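Local structure of transcriptional regulator, GntR family (Thermotoga maritima, 3SXM) at residues S58-H63 with L88-N93; N100-E105 with L126-A131. The protein probably acts as a DNA-binding transcriptional regulator; this chain is its metal-binding FCD domain, here free of metal. The protein carries 3 engineered substitutions. One frame throughout, in Å; residues are numbered along the deposited sequence. Where two conformers were deposited one is given.

Interaction 1: S58-H63 with L88-N93; sequences SDERLH and LVRHLN
R90 reaches from the end of helix 73-90 to the flank of helix 51-68 and presents one edge of its guanidinium to D59. R90 NH1 donates to D59 OD2 over 2.6 Å, with an N-H...O angle of 154°, making a salt bridge. The oxygen sits near the guanidinium plane and accepts the N-H on its anti lone pair, away from OD1; carboxylate and guanidinium are nearly coplanar. A bend at chi3 (-65°) turns the head of the arginine toward this acid. E60 lies obliquely to the same group, its backbone N 3.7 Å from R90 NH1. A water donates to E60 OE1 (2.7 Å) and accepts from R90 NH2 (3.0 Å), while E60 OE2 pairs with K64. NH2 also forms a salt bridge with D87, so acids from both helices grip the cation. An alanine in place of R90 would probably leave OD2 of D59 without its cationic mate and the carboxylate freer to turn. D59 is a zinc ligand in another structure of this protein, and its OD1 lies against H103. The chemistry thus suggests a second-shell arginine that orients a metal-binding carboxylate.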
loop_
_atom_site.group_PDB
_atom_site.type_symbol
_atom_site.label_atom_id
_atom_site.label_comp_id
_atom_site.label_asym_id
_atom_site.label_seq_id
_atom_site.Cartn_x
_atom_site.Cartn_y
_atom_site.Cartn_z
ATOM N N SER A 58 21.376 6.958 6.149
ATOM C CA SER A 58 20.143 7.601 6.663
ATOM C C SER A 58 18.917 7.325 5.817
ATOM O O SER A 58 17.837 7.131 6.356
ATOM C CB SER A 58 20.237 9.128 6.926
ATOM O OG SER A 58 20.473 9.883 5.741
ATOM N N ASP A 59 19.053 7.342 4.499
ATOM C CA ASP A 59 17.891 7.225 3.626
ATOM C C ASP A 59 17.281 5.835 3.820
ATOM O O ASP A 59 16.082 5.723 4.080
ATOM C CB ASP A 59 18.342 7.416 2.177
ATOM C CG ASP A 59 17.238 7.060 1.203
ATOM O OD1 ASP A 59 16.252 7.782 1.167
ATOM O OD2 ASP A 59 17.310 6.013 0.530
ATOM N N GLU A 60 18.089 4.787 3.738
ATOM C CA GLU A 60 17.558 3.414 3.839
ATOM C C GLU A 60 16.945 3.230 5.215
ATOM O O GLU A 60 15.810 2.734 5.357
ATOM C CB GLU A 60 18.637 2.390 3.578
ATOM C CG GLU A 60 18.209 0.979 3.877
ATOM C CD GLU A 60 19.209 -0.085 3.518
ATOM O OE1 GLU A 60 20.313 0.240 3.036
ATOM O OE2 GLU A 60 18.884 -1.273 3.702
ATOM N N ARG A 61 17.634 3.690 6.248
ATOM C CA ARG A 61 17.106 3.540 7.604
ATOM C C ARG A 61 15.799 4.261 7.799
ATOM O O ARG A 61 14.887 3.722 8.449
ATOM C CB ARG A 61 18.121 4.013 8.671
ATOM C CG ARG A 61 19.256 3.130 8.844
ATOM C CD ARG A 61 20.358 3.796 9.735
ATOM N NE ARG A 61 19.917 3.930 11.118
ATOM C CZ ARG A 61 20.625 4.568 12.042
ATOM N NH1 ARG A 61 21.741 5.201 11.706
ATOM N NH2 ARG A 61 20.192 4.616 13.284
ATOM N N LEU A 62 15.660 5.467 7.272
ATOM C CA LEU A 62 14.465 6.272 7.541
ATOM C C LEU A 62 13.262 5.602 6.890
ATOM O O LEU A 62 12.222 5.463 7.529
ATOM C CB LEU A 62 14.668 7.702 7.010
ATOM C CG LEU A 62 13.487 8.625 7.262
ATOM C CD1 LEU A 62 13.167 8.776 8.736
ATOM C CD2 LEU A 62 13.738 9.953 6.644
ATOM N N HIS A 63 13.387 5.243 5.620
ATOM C CA HIS A 63 12.233 4.702 4.889
ATOM C C HIS A 63 11.891 3.310 5.398
ATOM O O HIS A 63 10.682 3.001 5.546
ATOM C CB HIS A 63 12.468 4.766 3.391
ATOM C CG HIS A 63 12.543 6.171 2.895
ATOM N ND1 HIS A 63 11.443 6.907 2.502
ATOM C CD2 HIS A 63 13.607 7.015 2.802
ATOM C CE1 HIS A 63 11.818 8.135 2.193
ATOM N NE2 HIS A 63 13.129 8.205 2.362
ATOM N N LEU A 88 18.159 0.033 -6.628
ATOM C CA LEU A 88 18.598 0.257 -8.019
ATOM C C LEU A 88 18.119 1.634 -8.441
ATOM O O LEU A 88 18.908 2.466 -8.978
ATOM C CB LEU A 88 18.040 -0.844 -8.922
ATOM C CG LEU A 88 18.305 -0.817 -10.400
ATOM C CD1 LEU A 88 17.895 -2.077 -11.035
ATOM C CD2 LEU A 88 17.739 0.326 -11.203
ATOM N N VAL A 89 16.818 1.902 -8.238
ATOM C CA VAL A 89 16.252 3.178 -8.643
ATOM C C VAL A 89 16.923 4.345 -7.934
ATOM O O VAL A 89 17.242 5.395 -8.570
ATOM C CB VAL A 89 14.681 3.197 -8.530
ATOM C CG1 VAL A 89 14.169 4.583 -8.741
ATOM C CG2 VAL A 89 14.141 2.222 -9.507
ATOM N N ARG A 90 17.258 4.204 -6.666
ATOM C CA ARG A 90 17.931 5.252 -5.928
ATOM C C ARG A 90 19.245 5.603 -6.570
ATOM O O ARG A 90 19.632 6.716 -6.604
ATOM C CB ARG A 90 18.313 4.848 -4.477
ATOM C CG ARG A 90 17.331 4.497 -3.502
ATOM C CD ARG A 90 17.949 4.595 -2.037
ATOM N NE ARG A 90 19.037 3.655 -1.721
ATOM C CZ ARG A 90 19.714 3.645 -0.577
ATOM N NH1 ARG A 90 19.454 4.532 0.338
ATOM N NH2 ARG A 90 20.651 2.746 -0.349
ATOM N N HIS A 91 19.949 4.593 -6.980
ATOM C CA HIS A 91 21.294 4.787 -7.525
ATOM C C HIS A 91 21.331 5.336 -8.968
ATOM O O HIS A 91 22.413 5.647 -9.517
ATOM C CB HIS A 91 22.099 3.491 -7.426
ATOM C CG HIS A 91 22.631 3.210 -6.063
ATOM N ND1 HIS A 91 21.912 2.595 -5.054
ATOM C CD2 HIS A 91 23.851 3.492 -5.538
ATOM C CE1 HIS A 91 22.662 2.530 -3.965
ATOM N NE2 HIS A 91 23.842 3.038 -4.243
ATOM N N LEU A 92 20.171 5.542 -9.571
ATOM C CA LEU A 92 20.119 6.037 -10.944
ATOM C C LEU A 92 20.454 7.463 -11.014
ATOM O O LEU A 92 20.921 7.924 -12.061
ATOM C CB LEU A 92 18.729 5.854 -11.569
ATOM C CG LEU A 92 18.371 4.406 -11.842
ATOM C CD1 LEU A 92 16.892 4.328 -12.339
ATOM C CD2 LEU A 92 19.322 3.711 -12.826
ATOM N N ASN A 93 20.244 8.212 -9.954
ATOM C CA ASN A 93 20.465 9.643 -9.978
ATOM C C ASN A 93 20.878 10.120 -8.611
ATOM O O ASN A 93 20.227 9.866 -7.686
ATOM C CB ASN A 93 19.198 10.344 -10.420
ATOM C CG ASN A 93 19.377 11.842 -10.609
ATOM O OD1 ASN A 93 18.671 12.631 -10.038
ATOM N ND2 ASN A 93 20.288 12.209 -11.430
HETATM O O HOH W 1 21.872 2.257 2.301
#

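Interaction 2: N100-E105 with L126-A131; sequences NREHKE and LKNVEA
The carboxylate of E102 and the side-chain amide of N128 meet with their planes 36° apart, and each is used from a different side. N128 works at its edge: ND2 sends an N-H that stays close to the amide plane. E102 is approached from above, because the donor stands 45° out of the carboxylate plane as it reaches OE2. The bond spans 3.0 Å from N128 ND2 to E102 OE2, and its N-H...O angle of 160° makes it fairly straight in spite of the tilt. No other atoms of the two segments come so near; N128 CB, the next closest to E102 OE2, is 3.9 Å away.

E102 is extended beyond CG, which carries its carboxylate across to the neighbouring helix. N128, with CG anti to its carbonyl carbon, turns its amide to meet it. The other oxygen, OE1, accepts from H125 ND1 and forms a salt bridge with R95, against which N128 and V129 also pack. OE2 thus takes the asparagine, among other partners, while OE1 is held by the histidine and the arginine.

H125 and H103, whose rings meet, are zinc ligands in another structure of this protein. A carboxylate bound to ND1 of a histidine is consistent with second-shell positioning, which would restrain the ring's rotation. Joining helices 96-111 and 115-135, consecutive in the chain, the contact lies beside the metal site of the all-helical FCD domain, a member of the FadR-C clan.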
loop_
_atom_site.group_PDB
_atom_site.type_symbol
_atom_site.label_atom_id
_atom_site.label_comp_id
_atom_site.label_asym_id
_atom_site.label_seq_id
_atom_site.Cartn_x
_atom_site.Cartn_y
_atom_site.Cartn_z
ATOM N N ASN A 100 18.754 14.932 1.435
ATOM C CA ASN A 100 19.063 15.013 2.834
ATOM C C ASN A 100 18.273 16.148 3.484
ATOM O O ASN A 100 17.780 16.032 4.605
ATOM C CB ASN A 100 20.543 15.182 3.025
ATOM C CG ASN A 100 20.898 15.294 4.432
ATOM O OD1 ASN A 100 20.824 14.318 5.168
ATOM N ND2 ASN A 100 21.262 16.497 4.851
ATOM N N ARG A 101 18.145 17.255 2.774
ATOM C CA ARG A 101 17.387 18.377 3.272
ATOM C C ARG A 101 15.906 18.008 3.429
ATOM O O ARG A 101 15.277 18.349 4.423
ATOM C CB ARG A 101 17.559 19.549 2.333
ATOM C CG ARG A 101 17.177 20.850 2.918
ATOM C CD ARG A 101 17.221 21.894 1.839
ATOM N NE ARG A 101 18.547 22.447 1.617
ATOM C CZ ARG A 101 19.086 22.638 0.419
ATOM N NH1 ARG A 101 18.408 22.295 -0.668
ATOM N NH2 ARG A 101 20.293 23.164 0.309
ATOM N N GLU A 102 15.352 17.320 2.439
ATOM C CA GLU A 102 13.948 16.871 2.499
ATOM C C GLU A 102 13.729 15.938 3.682
ATOM O O GLU A 102 12.719 16.043 4.377
ATOM C CB GLU A 102 13.529 16.215 1.183
ATOM C CG GLU A 102 13.420 17.216 0.012
ATOM C CD GLU A 102 13.322 16.535 -1.375
ATOM O OE1 GLU A 102 13.549 15.295 -1.470
ATOM O OE2 GLU A 102 13.049 17.324 -2.320
ATOM N N HIS A 103 14.686 15.046 3.904
ATOM C CA HIS A 103 14.600 14.112 5.037
ATOM C C HIS A 103 14.686 14.825 6.360
ATOM O O HIS A 103 13.922 14.524 7.304
ATOM C CB HIS A 103 15.694 13.080 4.992
ATOM C CG HIS A 103 15.453 12.041 3.972
ATOM N ND1 HIS A 103 16.468 11.330 3.370
ATOM C CD2 HIS A 103 14.300 11.616 3.406
ATOM C CE1 HIS A 103 15.942 10.497 2.488
ATOM N NE2 HIS A 103 14.622 10.627 2.519
ATOM N N LYS A 104 15.608 15.761 6.473
ATOM C CA LYS A 104 15.696 16.524 7.697
ATOM C C LYS A 104 14.369 17.168 8.043
ATOM O O LYS A 104 13.942 17.131 9.218
ATOM C CB LYS A 104 16.778 17.614 7.558
ATOM C CG LYS A 104 16.965 18.427 8.825
ATOM C CD LYS A 104 17.968 19.568 8.709
ATOM C CE LYS A 104 17.878 20.439 9.990
ATOM N NZ LYS A 104 18.747 21.620 9.969
ATOM N N GLU A 105 13.726 17.813 7.072
ATOM C CA GLU A 105 12.480 18.503 7.276
ATOM C C GLU A 105 11.312 17.556 7.511
ATOM O O GLU A 105 10.457 17.847 8.376
ATOM C CB GLU A 105 12.255 19.498 6.128
ATOM C CG GLU A 105 13.305 20.628 6.234
ATOM C CD GLU A 105 13.283 21.625 5.118
ATOM O OE1 GLU A 105 12.791 21.340 4.007
ATOM O OE2 GLU A 105 13.818 22.723 5.397
ATOM N N LEU A 126 9.215 11.742 -2.615
ATOM C CA LEU A 126 9.223 10.641 -3.544
ATOM C C LEU A 126 8.879 11.110 -4.948
ATOM O O LEU A 126 9.510 10.623 -5.907
ATOM C CB LEU A 126 8.245 9.546 -3.021
ATOM C CG LEU A 126 8.716 8.827 -1.739
ATOM C CD1 LEU A 126 7.612 7.943 -1.175
ATOM C CD2 LEU A 126 9.997 7.984 -1.997
ATOM N N LYS A 127 7.943 12.037 -5.103
ATOM C CA LYS A 127 7.600 12.571 -6.423
ATOM C C LYS A 127 8.757 13.385 -6.991
ATOM O O LYS A 127 8.972 13.383 -8.196
ATOM C CB LYS A 127 6.299 13.340 -6.446
ATOM C CG LYS A 127 5.138 12.437 -6.058
ATOM C CD LYS A 127 3.844 12.751 -6.730
ATOM C CE LYS A 127 2.718 11.960 -6.085
ATOM N NZ LYS A 127 1.442 11.883 -6.867
ATOM N N ASN A 128 9.499 14.052 -6.119
ATOM C CA ASN A 128 10.648 14.875 -6.563
ATOM C C ASN A 128 11.763 13.978 -7.031
ATOM O O ASN A 128 12.362 14.260 -8.096
ATOM C CB ASN A 128 11.160 15.759 -5.411
ATOM C CG ASN A 128 10.284 16.990 -5.142
ATOM O OD1 ASN A 128 9.405 17.345 -5.918
ATOM N ND2 ASN A 128 10.571 17.668 -4.042
ATOM N N VAL A 129 12.069 12.923 -6.279
ATOM C CA VAL A 129 13.040 11.907 -6.671
ATOM C C VAL A 129 12.654 11.326 -8.036
ATOM O O VAL A 129 13.472 11.247 -8.959
ATOM C CB VAL A 129 13.164 10.853 -5.583
ATOM C CG1 VAL A 129 13.804 9.601 -6.073
ATOM C CG2 VAL A 129 13.887 11.451 -4.383
ATOM N N GLU A 130 11.402 10.948 -8.176
ATOM C CA GLU A 130 10.884 10.382 -9.405
ATOM C C GLU A 130 11.134 11.330 -10.572
ATOM O O GLU A 130 11.677 10.906 -11.604
ATOM C CB GLU A 130 9.389 10.092 -9.262
ATOM C CG GLU A 130 8.741 9.504 -10.484
ATOM C CD GLU A 130 7.283 9.241 -10.245
ATOM O OE1 GLU A 130 6.608 10.078 -9.603
ATOM O OE2 GLU A 130 6.829 8.161 -10.621
ATOM N N ALA A 131 10.712 12.569 -10.427
ATOM C CA ALA A 131 10.782 13.527 -11.510
ATOM C C ALA A 131 12.228 13.735 -11.928
ATOM O O ALA A 131 12.526 13.836 -13.136
ATOM C CB ALA A 131 10.106 14.842 -11.103
#

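Overall arrangement
Both contacts are partly buried polar bridges between helices, and neither is a hydrophobic core. Interaction 1 joins helices 51-68 and 73-90, interaction 2 joins helices 96-111 and 115-135, so no helix is shared. Their centres lie about 10 Å apart, and they touch at the metal site, where H63 NE2 and H103 NE2 are 2.8 Å apart in a probable hydrogen bond. The principle is the same in each, a second-shell partner that probably steadies a carboxylate in or next to the site, but the chemistry differs. In interaction 1 the acid is a zinc ligand in another structure of this protein and meets a charged arginine; in interaction 2 it stands behind a ligand histidine and takes a neutral amide.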